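Lasso peptide isopeptidase AtxE2 (Asticcacaulis excentricus, PDB 5TXE) hydrolyses the isopeptide bond of the threaded lasso peptides astexin-2 and astexin-3, recognising their knotted loop structure and converting them to linear peptides. Local coordinates at residues 537-542 with 586-591; 597-602 with 624-629; 603-608 with 647-652. The protein carries 1 engineered substitution. One frame throughout, in Å; residues are numbered along the deposited sequence.

Contact 1: residues 537-542 with 586-591; sequences LINSHR and WAATSF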
ATOM      1  N   LEU A 537      -0.535   1.749  23.767  1.00 26.82           N
ATOM      2  CA  LEU A 537       0.392   1.514  24.890  1.00 26.53           C
ATOM      3  C   LEU A 537       0.070   2.481  26.017  1.00 26.57           C
ATOM      4  O   LEU A 537       0.416   2.269  27.138  1.00 26.54           O
ATOM      5  CB  LEU A 537       1.835   1.689  24.469  1.00 26.13           C
ATOM      6  CG  LEU A 537       2.354   0.719  23.444  1.00 29.89           C
ATOM      7  CD1 LEU A 537       3.848   0.900  23.243  1.00 30.64           C
ATOM      8  CD2 LEU A 537       2.073  -0.706  23.815  1.00 31.85           C
ATOM      9  N   ILE A 538      -0.580   3.572  25.694  1.00 30.39           N
ATOM     10  CA  ILE A 538      -0.915   4.554  26.706  1.00 30.90           C
ATOM     11  C   ILE A 538      -2.279   4.293  27.304  1.00 32.64           C
ATOM     12  O   ILE A 538      -2.475   4.536  28.471  1.00 29.97           O
ATOM     13  CB  ILE A 538      -0.880   5.967  26.115  1.00 28.81           C
ATOM     14  CG1 ILE A 538       0.593   6.376  25.905  1.00 29.65           C
ATOM     15  CG2 ILE A 538      -1.584   7.003  26.996  1.00 28.23           C
ATOM     16  CD1 ILE A 538       0.710   7.476  24.899  1.00 29.93           C
ATOM     17  N   ASN A 539      -3.230   3.848  26.499  1.00 31.40           N
ATOM     18  CA  ASN A 539      -4.613   3.758  26.939  1.00 29.11           C
ATOM     19  C   ASN A 539      -5.089   2.321  27.221  1.00 29.34           C
ATOM     20  O   ASN A 539      -6.282   2.065  27.319  1.00 30.84           O
ATOM     21  CB  ASN A 539      -5.486   4.451  25.887  1.00 27.55           C
ATOM     22  CG  ASN A 539      -5.188   5.927  25.758  1.00 29.86           C
ATOM     23  OD1 ASN A 539      -5.578   6.690  26.589  1.00 31.24           O
ATOM     24  ND2 ASN A 539      -4.453   6.318  24.726  1.00 29.37           N
ATOM     25  N   SER A 540      -4.149   1.379  27.331  1.00 29.37           N
ATOM     26  CA  SER A 540      -4.432   0.056  27.805  1.00 26.92           C
ATOM     27  C   SER A 540      -3.175  -0.544  28.397  1.00 29.28           C
ATOM     28  O   SER A 540      -2.074  -0.059  28.200  1.00 28.97           O
ATOM     29  CB  SER A 540      -4.918  -0.797  26.664  1.00 29.72           C
ATOM     30  OG  SER A 540      -3.888  -1.544  26.067  1.00 31.15           O
ATOM     31  N   HIS A 541      -3.334  -1.611  29.142  1.00 28.30           N
ATOM     32  CA  HIS A 541      -2.234  -2.448  29.597  1.00 25.92           C
ATOM     33  C   HIS A 541      -2.405  -3.834  29.067  1.00 25.16           C
ATOM     34  O   HIS A 541      -2.018  -4.817  29.666  1.00 27.26           O
ATOM     35  CB  HIS A 541      -2.203  -2.456  31.132  1.00 28.36           C
ATOM     36  CG  HIS A 541      -1.813  -1.146  31.729  1.00 27.12           C
ATOM     37  ND1 HIS A 541      -2.723  -0.131  31.966  1.00 32.73           N
ATOM     38  CD2 HIS A 541      -0.619  -0.690  32.178  1.00 30.13           C
ATOM     39  CE1 HIS A 541      -2.099   0.903  32.505  1.00 30.34           C
ATOM     40  NE2 HIS A 541      -0.820   0.594  32.634  1.00 29.88           N
ATOM     41  N   ARG A 542      -2.960  -3.938  27.881  1.00 28.32           N
ATOM     42  CA  ARG A 542      -3.144  -5.245  27.262  1.00 29.03           C
ATOM     43  C   ARG A 542      -1.960  -5.762  26.505  1.00 28.83           C
ATOM     44  O   ARG A 542      -2.002  -6.914  26.077  1.00 27.48           O
ATOM     45  CB  ARG A 542      -4.287  -5.150  26.301  1.00 32.32           C
ATOM     46  CG  ARG A 542      -5.554  -4.701  26.989  1.00 39.10           C
ATOM     47  CD  ARG A 542      -6.215  -5.816  27.763  1.00 45.15           C
ATOM     48  NE  ARG A 542      -7.640  -5.497  27.796  1.00 55.56           N
ATOM     49  CZ  ARG A 542      -8.582  -6.283  27.309  1.00 52.35           C
ATOM     50  NH1 ARG A 542      -8.286  -7.489  26.811  1.00 54.23           N
ATOM     51  NH2 ARG A 542      -9.829  -5.865  27.334  1.00 64.77           N
ATOM     52  N   TRP A 586      -3.098  15.918  22.722  1.00 27.11           N
ATOM     53  CA  TRP A 586      -1.897  15.097  22.706  1.00 24.05           C
ATOM     54  C   TRP A 586      -1.721  14.181  23.921  1.00 25.01           C
ATOM     55  O   TRP A 586      -0.929  13.240  23.893  1.00 26.12           O
ATOM     56  CB  TRP A 586      -0.690  16.043  22.524  1.00 27.79           C
ATOM     57  CG  TRP A 586      -0.743  16.803  21.193  1.00 29.63           C
ATOM     58  CD1 TRP A 586      -0.892  18.173  20.996  1.00 26.79           C
ATOM     59  CD2 TRP A 586      -0.709  16.210  19.893  1.00 27.41           C
ATOM     60  NE1 TRP A 586      -0.957  18.438  19.641  1.00 25.76           N
ATOM     61  CE2 TRP A 586      -0.825  17.259  18.947  1.00 27.83           C
ATOM     62  CE3 TRP A 586      -0.580  14.904  19.443  1.00 29.31           C
ATOM     63  CZ2 TRP A 586      -0.821  17.024  17.585  1.00 25.75           C
ATOM     64  CZ3 TRP A 586      -0.570  14.660  18.098  1.00 30.54           C
ATOM     65  CH2 TRP A 586      -0.701  15.722  17.170  1.00 27.95           C
ATOM     66  N   ALA A 587      -2.450  14.416  25.001  1.00 26.14           N
ATOM     67  CA  ALA A 587      -2.293  13.602  26.216  1.00 27.17           C
ATOM     68  C   ALA A 587      -2.605  12.137  26.015  1.00 27.23           C
ATOM     69  O   ALA A 587      -2.080  11.264  26.728  1.00 31.59           O
ATOM     70  CB  ALA A 587      -3.217  14.148  27.291  1.00 29.01           C
ATOM     71  N   ALA A 588      -3.428  11.834  25.021  1.00 27.90           N
ATOM     72  CA  ALA A 588      -3.765  10.432  24.760  1.00 28.15           C
ATOM     73  C   ALA A 588      -2.705   9.676  24.003  1.00 30.92           C
ATOM     74  O   ALA A 588      -2.792   8.450  23.919  1.00 27.52           O
ATOM     75  CB  ALA A 588      -5.049  10.396  23.948  1.00 30.87           C
ATOM     76  N   THR A 589      -1.744  10.387  23.386  1.00 28.85           N
ATOM     77  CA  THR A 589      -0.750   9.719  22.517  1.00 30.15           C
ATOM     78  C   THR A 589       0.732  10.127  22.668  1.00 29.78           C
ATOM     79  O   THR A 589       1.572   9.370  22.241  1.00 30.66           O
ATOM     80  CB  THR A 589      -1.048   9.928  21.022  1.00 31.36           C
ATOM     81  OG1 THR A 589      -1.028  11.334  20.728  1.00 33.17           O
ATOM     82  CG2 THR A 589      -2.396   9.343  20.618  1.00 32.75           C
ATOM     83  N   SER A 590       1.038  11.270  23.275  1.00 28.54           N
ATOM     84  CA  SER A 590       2.401  11.759  23.346  1.00 29.52           C
ATOM     85  C   SER A 590       3.220  10.925  24.300  1.00 31.25           C
ATOM     86  O   SER A 590       2.842  10.753  25.469  1.00 28.73           O
ATOM     87  CB  SER A 590       2.473  13.216  23.757  1.00 29.75           C
ATOM     88  OG  SER A 590       3.772  13.483  24.265  1.00 35.15           O
ATOM     89  N   PHE A 591       4.341  10.404  23.799  1.00 27.47           N
ATOM     90  CA  PHE A 591       5.282   9.711  24.673  1.00 29.75           C
ATOM     91  C   PHE A 591       6.085  10.650  25.573  1.00 29.33           C
ATOM     92  O   PHE A 591       6.578  10.235  26.627  1.00 31.95           O
ATOM     93  CB  PHE A 591       6.243   8.818  23.878  1.00 31.99           C
ATOM     94  CG  PHE A 591       5.617   7.572  23.322  1.00 31.90           C
ATOM     95  CD1 PHE A 591       4.332   7.188  23.641  1.00 35.12           C
ATOM     96  CD2 PHE A 591       6.341   6.776  22.480  1.00 33.92           C
ATOM     97  CE1 PHE A 591       3.808   6.004  23.135  1.00 34.66           C
ATOM     98  CE2 PHE A 591       5.815   5.624  21.938  1.00 32.10           C
ATOM     99  CZ  PHE A 591       4.552   5.227  22.266  1.00 32.48           C
TER
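Helix 528-539, which in this alpha/beta-hydrolase fold follows directly on the engineered nucleophile position Ala-527, packs its far end through Ile-538 and Asn-539 against the turn 586-590 and the start of helix 591-594. Ile-538 works with two branches. Its chi1 of -74° sets Ile-538 CG2 toward the turn, 3.6 Å from Ala-588 O, while Ile-538 CD1 reaches on to within 3.4 Å of Thr-589 O. Ile-538 CD1 also meets the Phe-591 ring at its edge, near the ring plane, 3.8 Å from Phe-591 CD1.

Next to these methyls, Asn-539 ND2 donates to Ala-588 O at 2.8 Å. The oxygen is met in the carbonyl plane, on a lone pair, although the bond is bent at the hydrogen (142°). ND2 also bonds Phe-535 O, one turn back in its own helix, and these two acceptors should limit rotation of the amide. Within the turn, Trp-586 O accepts from both Thr-589 N and Ser-590 N, and Ser-590 caps the helix that follows, its OG also bonded to Asp-581. Isoleucine methyls thus rest on turn carbonyls and a ring edge, and one side-chain amide hydrogen bond ties the helix end to the turn.

Contact 2: residues 597-602 with 624-629; sequences RLDTPL and ARKPVE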
ATOM      1  N   ARG A 597       4.801   6.518  32.567  1.00 29.17           N
ATOM      2  CA  ARG A 597       3.898   5.347  32.762  1.00 36.72           C
ATOM      3  C   ARG A 597       3.879   4.351  31.602  1.00 38.47           C
ATOM      4  O   ARG A 597       2.991   3.571  31.450  1.00 33.06           O
ATOM      5  CB  ARG A 597       2.470   5.818  33.028  1.00 36.74           C
ATOM      6  CG  ARG A 597       1.782   6.570  31.913  1.00 36.78           C
ATOM      7  CD  ARG A 597       0.588   7.211  32.580  1.00 39.61           C
ATOM      8  NE  ARG A 597      -0.274   8.032  31.750  1.00 42.85           N
ATOM      9  CZ  ARG A 597      -1.321   7.568  31.082  1.00 44.47           C
ATOM     10  NH1 ARG A 597      -1.535   6.267  31.047  1.00 51.69           N
ATOM     11  NH2 ARG A 597      -2.101   8.390  30.391  1.00 35.79           N
ATOM     12  N   LEU A 598       4.894   4.385  30.777  1.00 41.58           N
ATOM     13  CA  LEU A 598       4.894   3.569  29.611  1.00 42.78           C
ATOM     14  C   LEU A 598       5.843   2.403  29.862  1.00 41.83           C
ATOM     15  O   LEU A 598       7.061   2.457  29.552  1.00 38.05           O
ATOM     16  CB  LEU A 598       5.319   4.428  28.443  1.00 47.66           C
ATOM     17  CG  LEU A 598       4.627   4.094  27.148  1.00 61.49           C
ATOM     18  CD1 LEU A 598       4.173   5.410  26.547  1.00 61.34           C
ATOM     19  CD2 LEU A 598       5.564   3.261  26.257  1.00 63.83           C
ATOM     20  N   ASP A 599       5.294   1.347  30.439  1.00 36.03           N
ATOM     21  CA  ASP A 599       6.143   0.256  30.846  1.00 39.14           C
ATOM     22  C   ASP A 599       6.318  -0.879  29.831  1.00 32.81           C
ATOM     23  O   ASP A 599       7.164  -1.747  30.039  1.00 36.71           O
ATOM     24  CB  ASP A 599       5.660  -0.273  32.188  1.00 43.54           C
ATOM     25  CG  ASP A 599       5.811   0.777  33.281  1.00 50.37           C
ATOM     26  OD1 ASP A 599       6.960   1.259  33.481  1.00 55.10           O
ATOM     27  OD2 ASP A 599       4.808   1.136  33.925  1.00 48.45           O
ATOM     28  N   THR A 600       5.537  -0.878  28.756  1.00 26.42           N
ATOM     29  CA  THR A 600       5.690  -1.886  27.726  1.00 26.59           C
ATOM     30  C   THR A 600       6.983  -1.702  26.922  1.00 25.82           C
ATOM     31  O   THR A 600       7.201  -0.653  26.382  1.00 31.16           O
ATOM     32  CB  THR A 600       4.522  -1.766  26.751  1.00 28.55           C
ATOM     33  OG1 THR A 600       3.297  -1.951  27.465  1.00 29.92           O
ATOM     34  CG2 THR A 600       4.587  -2.840  25.671  1.00 31.57           C
ATOM     35  N   PRO A 601       7.774  -2.751  26.755  1.00 27.66           N
ATOM     36  CA  PRO A 601       8.929  -2.737  25.858  1.00 23.74           C
ATOM     37  C   PRO A 601       8.549  -2.325  24.469  1.00 25.31           C
ATOM     38  O   PRO A 601       7.625  -2.881  23.894  1.00 27.42           O
ATOM     39  CB  PRO A 601       9.403  -4.179  25.872  1.00 25.34           C
ATOM     40  CG  PRO A 601       8.961  -4.717  27.208  1.00 27.72           C
ATOM     41  CD  PRO A 601       7.612  -4.073  27.435  1.00 27.87           C
ATOM     42  N   LEU A 602       9.266  -1.345  23.928  1.00 23.86           N
ATOM     43  CA  LEU A 602       8.980  -0.825  22.601  1.00 22.13           C
ATOM     44  C   LEU A 602      10.266  -0.737  21.778  1.00 22.52           C
ATOM     45  O   LEU A 602      11.278  -0.112  22.203  1.00 22.42           O
ATOM     46  CB  LEU A 602       8.419   0.551  22.753  1.00 27.16           C
ATOM     47  CG  LEU A 602       8.169   1.307  21.457  1.00 28.88           C
ATOM     48  CD1 LEU A 602       7.143   0.592  20.611  1.00 29.55           C
ATOM     49  CD2 LEU A 602       7.735   2.737  21.712  1.00 28.01           C
ATOM     50  N   ALA A 624      13.208   8.261  31.769  1.00 29.84           N
ATOM     51  CA  ALA A 624      12.326   7.634  32.752  1.00 28.07           C
ATOM     52  C   ALA A 624      12.672   6.165  32.898  1.00 30.19           C
ATOM     53  O   ALA A 624      11.933   5.439  33.500  1.00 30.99           O
ATOM     54  CB  ALA A 624      10.890   7.811  32.344  1.00 27.69           C
ATOM     55  N   ARG A 625      13.781   5.705  32.311  1.00 32.57           N
ATOM     56  CA  ARG A 625      14.235   4.330  32.467  1.00 32.48           C
ATOM     57  C   ARG A 625      13.206   3.260  31.969  1.00 32.26           C
ATOM     58  O   ARG A 625      13.015   2.221  32.545  1.00 28.84           O
ATOM     59  CB  ARG A 625      14.639   4.103  33.925  1.00 41.18           C
ATOM     60  CG  ARG A 625      15.725   5.081  34.430  1.00 50.07           C
ATOM     61  CD  ARG A 625      16.102   4.920  35.903  1.00 57.33           C
ATOM     62  NE  ARG A 625      16.311   3.498  36.223  1.00 76.20           N
ATOM     63  CZ  ARG A 625      17.451   2.801  36.070  1.00 91.36           C
ATOM     64  NH1 ARG A 625      18.583   3.375  35.636  1.00 81.52           N
ATOM     65  NH2 ARG A 625      17.466   1.493  36.368  1.00 94.52           N
ATOM     66  N   LYS A 626      12.624   3.496  30.824  1.00 28.29           N
ATOM     67  CA  LYS A 626      11.740   2.552  30.214  1.00 26.61           C
ATOM     68  C   LYS A 626      12.479   1.701  29.211  1.00 29.31           C
ATOM     69  O   LYS A 626      13.494   2.129  28.640  1.00 29.94           O
ATOM     70  CB  LYS A 626      10.575   3.322  29.553  1.00 25.89           C
ATOM     71  CG  LYS A 626       9.890   4.242  30.555  1.00 27.41           C
ATOM     72  CD  LYS A 626       9.388   3.445  31.787  1.00 27.35           C
ATOM     73  CE  LYS A 626       8.722   4.336  32.814  1.00 32.19           C
ATOM     74  NZ  LYS A 626       8.165   3.594  33.986  1.00 29.14           N
ATOM     75  N   PRO A 627      11.956   0.496  28.948  1.00 29.20           N
ATOM     76  CA  PRO A 627      12.588  -0.419  27.981  1.00 28.46           C
ATOM     77  C   PRO A 627      12.251  -0.133  26.517  1.00 30.07           C
ATOM     78  O   PRO A 627      11.478  -0.853  25.917  1.00 31.19           O
ATOM     79  CB  PRO A 627      12.042  -1.765  28.390  1.00 30.56           C
ATOM     80  CG  PRO A 627      10.704  -1.463  29.012  1.00 28.59           C
ATOM     81  CD  PRO A 627      10.776  -0.101  29.593  1.00 29.36           C
ATOM     82  N   VAL A 628      12.922   0.877  25.962  1.00 25.85           N
ATOM     83  CA  VAL A 628      12.716   1.358  24.624  1.00 25.40           C
ATOM     84  C   VAL A 628      14.067   1.231  23.863  1.00 23.60           C
ATOM     85  O   VAL A 628      15.132   1.358  24.448  1.00 21.59           O
ATOM     86  CB  VAL A 628      12.268   2.809  24.646  1.00 26.59           C
ATOM     87  CG1 VAL A 628      13.339   3.704  25.222  1.00 27.55           C
ATOM     88  CG2 VAL A 628      11.910   3.336  23.258  1.00 27.16           C
ATOM     89  N   GLU A 629      14.000   0.964  22.570  1.00 24.60           N
ATOM     90  CA  GLU A 629      15.193   0.922  21.710  1.00 23.53           C
ATOM     91  C   GLU A 629      14.769   1.457  20.361  1.00 24.47           C
ATOM     92  O   GLU A 629      13.649   1.196  19.881  1.00 23.97           O
ATOM     93  CB  GLU A 629      15.724  -0.494  21.582  1.00 23.31           C
ATOM     94  CG  GLU A 629      16.916  -0.601  20.665  1.00 23.58           C
ATOM     95  CD  GLU A 629      17.699  -1.881  20.814  1.00 22.70           C
ATOM     96  OE1 GLU A 629      17.646  -2.734  19.900  1.00 25.35           O
ATOM     97  OE2 GLU A 629      18.401  -2.044  21.833  1.00 26.29           O
TER
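Leu-602 and Val-628 pair where strands 602-607 and 628-633 begin to run side by side in parallel, the two strands of a beta-alpha-beta crossover whose connection includes helix 615-623. Leu-602 N donates to Pro-627 O at 3.0 Å, and Leu-602 O accepts from Glu-629 N at 2.9 Å. Each of these carbonyls also faces a CA-H: Pro-601 CA approaches Pro-627 O at 3.2 Å, and Val-628 CA lies equally close to Leu-602 O. This is the tight part of the contact. Pro-627, the centre of an inverse gamma turn, lies against Pro-601, with Pro-627 CG 4.1 Å from Pro-601 CG, and Trp-656 and Trp-660 of helix 643-662 also touch Pro-601. A chi1 of 64° turns Val-628 CG2 to Leu-602 O, 3.7 Å away.

Towards the solvent the two segments are held by the long side chain of Lys-626 instead. It bends at chi2 (-57°) and then runs extended past Leu-598 O, with Lys-626 CD 3.4 Å from that oxygen. Lys-626 NZ forms a salt bridge with the exposed Asp-599, 2.7 Å from its OD1, on the syn side but 24° out of the carboxylate plane. NZ has a second acceptor in Ser-596 O. The chemistry thus grades from directional backbone bonds in the buried strand pair to an ion pair at the solvent side, whose lysine is shared between the Asp-599 carboxylate and a backbone carbonyl.

Contact 3: residues 603-608 with 647-652; sequences LIQSAD and LAVYNR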
ATOM      1  N   LEU A 603      10.223  -1.374  20.621  1.00 20.01           N
ATOM      2  CA  LEU A 603      11.236  -1.278  19.624  1.00 20.92           C
ATOM      3  C   LEU A 603      10.775  -0.404  18.483  1.00 22.01           C
ATOM      4  O   LEU A 603       9.713  -0.665  17.924  1.00 23.15           O
ATOM      5  CB  LEU A 603      11.584  -2.639  19.105  1.00 21.31           C
ATOM      6  CG  LEU A 603      12.578  -2.671  17.952  1.00 21.41           C
ATOM      7  CD1 LEU A 603      13.940  -2.253  18.389  1.00 22.02           C
ATOM      8  CD2 LEU A 603      12.684  -4.095  17.451  1.00 23.32           C
ATOM      9  N   ILE A 604      11.574   0.613  18.118  1.00 20.24           N
ATOM     10  CA  ILE A 604      11.254   1.475  16.964  1.00 21.04           C
ATOM     11  C   ILE A 604      12.292   1.243  15.854  1.00 19.69           C
ATOM     12  O   ILE A 604      13.500   1.440  16.065  1.00 21.71           O
ATOM     13  CB  ILE A 604      11.262   2.970  17.362  1.00 22.25           C
ATOM     14  CG1 ILE A 604      10.351   3.218  18.584  1.00 23.68           C
ATOM     15  CG2 ILE A 604      10.811   3.868  16.249  1.00 19.95           C
ATOM     16  CD1 ILE A 604      10.704   4.479  19.356  1.00 24.91           C
ATOM     17  N   GLN A 605      11.830   0.867  14.677  1.00 18.31           N
ATOM     18  CA  GLN A 605      12.732   0.552  13.583  1.00 19.43           C
ATOM     19  C   GLN A 605      12.460   1.580  12.536  1.00 21.41           C
ATOM     20  O   GLN A 605      11.591   1.391  11.661  1.00 21.13           O
ATOM     21  CB  GLN A 605      12.486  -0.857  13.090  1.00 19.34           C
ATOM     22  CG  GLN A 605      12.874  -1.902  14.128  1.00 19.65           C
ATOM     23  CD  GLN A 605      13.352  -3.209  13.542  1.00 22.59           C
ATOM     24  OE1 GLN A 605      14.518  -3.302  13.078  1.00 26.94           O
ATOM     25  NE2 GLN A 605      12.522  -4.256  13.627  1.00 20.95           N
ATOM     26  N   SER A 606      13.150   2.716  12.644  1.00 19.53           N
ATOM     27  CA  SER A 606      12.800   3.892  11.857  1.00 20.42           C
ATOM     28  C   SER A 606      13.703   4.134  10.658  1.00 18.77           C
ATOM     29  O   SER A 606      14.897   3.902  10.717  1.00 20.48           O
ATOM     30  CB  SER A 606      12.869   5.125  12.784  1.00 20.89           C
ATOM     31  OG  SER A 606      12.444   6.303  12.144  1.00 20.91           O
ATOM     32  N   ALA A 607      13.126   4.654   9.593  1.00 19.49           N
ATOM     33  CA  ALA A 607      13.890   5.295   8.528  1.00 19.22           C
ATOM     34  C   ALA A 607      14.566   6.538   9.061  1.00 19.76           C
ATOM     35  O   ALA A 607      14.005   7.194   9.949  1.00 21.35           O
ATOM     36  CB  ALA A 607      12.965   5.680   7.400  1.00 19.78           C
ATOM     37  N   ASP A 608      15.778   6.836   8.582  1.00 18.89           N
ATOM     38  CA  ASP A 608      16.407   8.079   8.908  1.00 19.93           C
ATOM     39  C   ASP A 608      15.508   9.247   8.575  1.00 21.58           C
ATOM     40  O   ASP A 608      15.493  10.263   9.263  1.00 23.39           O
ATOM     41  CB  ASP A 608      17.807   8.257   8.289  1.00 21.05           C
ATOM     42  CG  ASP A 608      17.846   8.100   6.766  1.00 23.31           C
ATOM     43  OD1 ASP A 608      16.819   7.807   6.065  1.00 24.08           O
ATOM     44  OD2 ASP A 608      18.980   8.268   6.252  1.00 26.92           O
ATOM     45  N   LEU A 647      14.970  -7.350   5.502  1.00 20.07           N
ATOM     46  CA  LEU A 647      15.303  -8.597   6.141  1.00 19.92           C
ATOM     47  C   LEU A 647      15.748  -8.410   7.574  1.00 21.29           C
ATOM     48  O   LEU A 647      15.424  -9.194   8.446  1.00 23.64           O
ATOM     49  CB  LEU A 647      16.380  -9.336   5.324  1.00 21.40           C
ATOM     50  CG  LEU A 647      16.853 -10.658   5.942  1.00 21.54           C
ATOM     51  CD1 LEU A 647      15.698 -11.607   6.102  1.00 22.84           C
ATOM     52  CD2 LEU A 647      17.929 -11.340   5.080  1.00 21.48           C
ATOM     53  N   ALA A 648      16.521  -7.348   7.815  1.00 23.23           N
ATOM     54  CA  ALA A 648      17.034  -7.053   9.136  1.00 22.65           C
ATOM     55  C   ALA A 648      15.894  -6.615  10.054  1.00 23.06           C
ATOM     56  O   ALA A 648      15.858  -6.986  11.184  1.00 20.78           O
ATOM     57  CB  ALA A 648      18.058  -5.962   9.019  1.00 23.76           C
ATOM     58  N   VAL A 649      14.933  -5.886   9.528  1.00 21.50           N
ATOM     59  CA  VAL A 649      13.746  -5.539  10.275  1.00 21.16           C
ATOM     60  C   VAL A 649      12.938  -6.807  10.684  1.00 23.28           C
ATOM     61  O   VAL A 649      12.608  -6.991  11.850  1.00 21.18           O
ATOM     62  CB  VAL A 649      12.864  -4.611   9.448  1.00 21.85           C
ATOM     63  CG1 VAL A 649      11.475  -4.421  10.098  1.00 22.36           C
ATOM     64  CG2 VAL A 649      13.527  -3.254   9.366  1.00 24.84           C
ATOM     65  N   TYR A 650      12.651  -7.671   9.702  1.00 22.87           N
ATOM     66  CA  TYR A 650      12.005  -8.961   9.946  1.00 22.66           C
ATOM     67  C   TYR A 650      12.683  -9.703  11.076  1.00 24.65           C
ATOM     68  O   TYR A 650      12.032 -10.146  12.029  1.00 24.56           O
ATOM     69  CB  TYR A 650      12.084  -9.867   8.733  1.00 20.46           C
ATOM     70  CG  TYR A 650      11.175  -9.579   7.554  1.00 21.88           C
ATOM     71  CD1 TYR A 650      10.172  -8.603   7.570  1.00 22.82           C
ATOM     72  CD2 TYR A 650      11.301 -10.337   6.393  1.00 22.41           C
ATOM     73  CE1 TYR A 650       9.364  -8.363   6.447  1.00 22.39           C
ATOM     74  CE2 TYR A 650      10.465 -10.149   5.299  1.00 22.29           C
ATOM     75  CZ  TYR A 650       9.494  -9.184   5.329  1.00 23.10           C
ATOM     76  OH  TYR A 650       8.703  -9.095   4.233  1.00 23.55           O
ATOM     77  N   ASN A 651      13.999  -9.840  10.989  1.00 24.74           N
ATOM     78  CA  ASN A 651      14.727 -10.671  11.962  1.00 22.31           C
ATOM     79  C   ASN A 651      14.780 -10.071  13.346  1.00 25.16           C
ATOM     80  O   ASN A 651      14.661 -10.791  14.332  1.00 22.24           O
ATOM     81  CB  ASN A 651      16.140 -10.914  11.502  1.00 22.01           C
ATOM     82  CG  ASN A 651      16.207 -12.001  10.454  1.00 24.41           C
ATOM     83  OD1 ASN A 651      15.499 -12.969  10.539  1.00 28.15           O
ATOM     84  ND2 ASN A 651      17.070 -11.854   9.495  1.00 25.11           N
ATOM     85  N   ARG A 652      14.951  -8.756  13.438  1.00 23.20           N
ATOM     86  CA  ARG A 652      14.997  -8.160  14.729  1.00 22.45           C
ATOM     87  C   ARG A 652      13.601  -8.166  15.386  1.00 22.94           C
ATOM     88  O   ARG A 652      13.473  -8.209  16.610  1.00 19.96           O
ATOM     89  CB  ARG A 652      15.554  -6.744  14.623  1.00 22.77           C
ATOM     90  CG  ARG A 652      15.892  -6.153  15.984  1.00 23.16           C
ATOM     91  CD  ARG A 652      16.408  -4.717  15.824  1.00 23.74           C
ATOM     92  NE  ARG A 652      17.807  -4.646  15.391  1.00 25.87           N
ATOM     93  CZ  ARG A 652      18.217  -4.306  14.175  1.00 23.82           C
ATOM     94  NH1 ARG A 652      17.383  -4.070  13.239  1.00 21.26           N
ATOM     95  NH2 ARG A 652      19.510  -4.259  13.900  1.00 26.72           N
TER
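Gln-605 and Arg-652 cross obliquely between strand 602-607 and helix 643-662, with the amide and guanidinium planes perpendicular (90°). The guanidinium presents its edge: Arg-652 NH1 donates to Gln-605 OE1 at 3.0 Å, with the oxygen near the guanidinium plane but the donor tilted 26° from the plane of the amide carbonyl. A bend at chi3 (-79°) turns the arginine head back to that oxygen, while Arg-652 CD passes over one face of the amide, 3.6 Å from Gln-605 OE1. The other end of the amide addresses the helix backbone, Gln-605 NE2 donating to Val-649 O at 3.3 Å. Both valine methyls lie under the opposite face of the amide, Val-649 CG1 3.7 Å from Gln-605 NE2 and Val-649 CG2 3.8 Å from Gln-605 OE1. Leu-603 meets Arg-652 at about a right angle, Leu-603 CD2 4.1 Å from Arg-652 CG.

Gln-605 OE1 is gripped a second time by the hydroxyl of Tyr-633. A leucine here would probably leave Arg-652 NH1 and the Tyr-633 hydroxyl without their shared acceptor and remove the bond to Val-649 O, so that the guanidinium is held less firmly.

Segments 603-607 and 647-652 run antiparallel, their axes 10.4 Å apart at closest approach. The strand is inserted in the sheet between strands 545-548 and 628-633, and it leads towards the probable charge-relay residue Glu-610, whose side chain is about 9 Å from that of Gln-605. Beyond the helix, Leu-647, Tyr-650 and Asn-651 touch helix 40-44 near the N-terminus.

All three contacts belong to the alpha/beta-hydrolase domain, and strand 602-607 serves both contact 2 and contact 3. These two are joined directly, Glu-629 O lying 2.8 Å from Ile-604 N in a probable hydrogen bond of the sheet. Contacts 1 and 2 also touch, with Phe-591 packed on Leu-598 and Leu-602, whereas contacts 1 and 3 come no nearer than about 6 Å. Each is largely buried, but contact 2 alone has a salt bridge across its segments, at its solvent side. Backbone-to-backbone pairing is likewise confined to contact 2, where two strands adjoin; contacts 1 and 3, each made with a helix, rely on side chains for their hydrogen bonds.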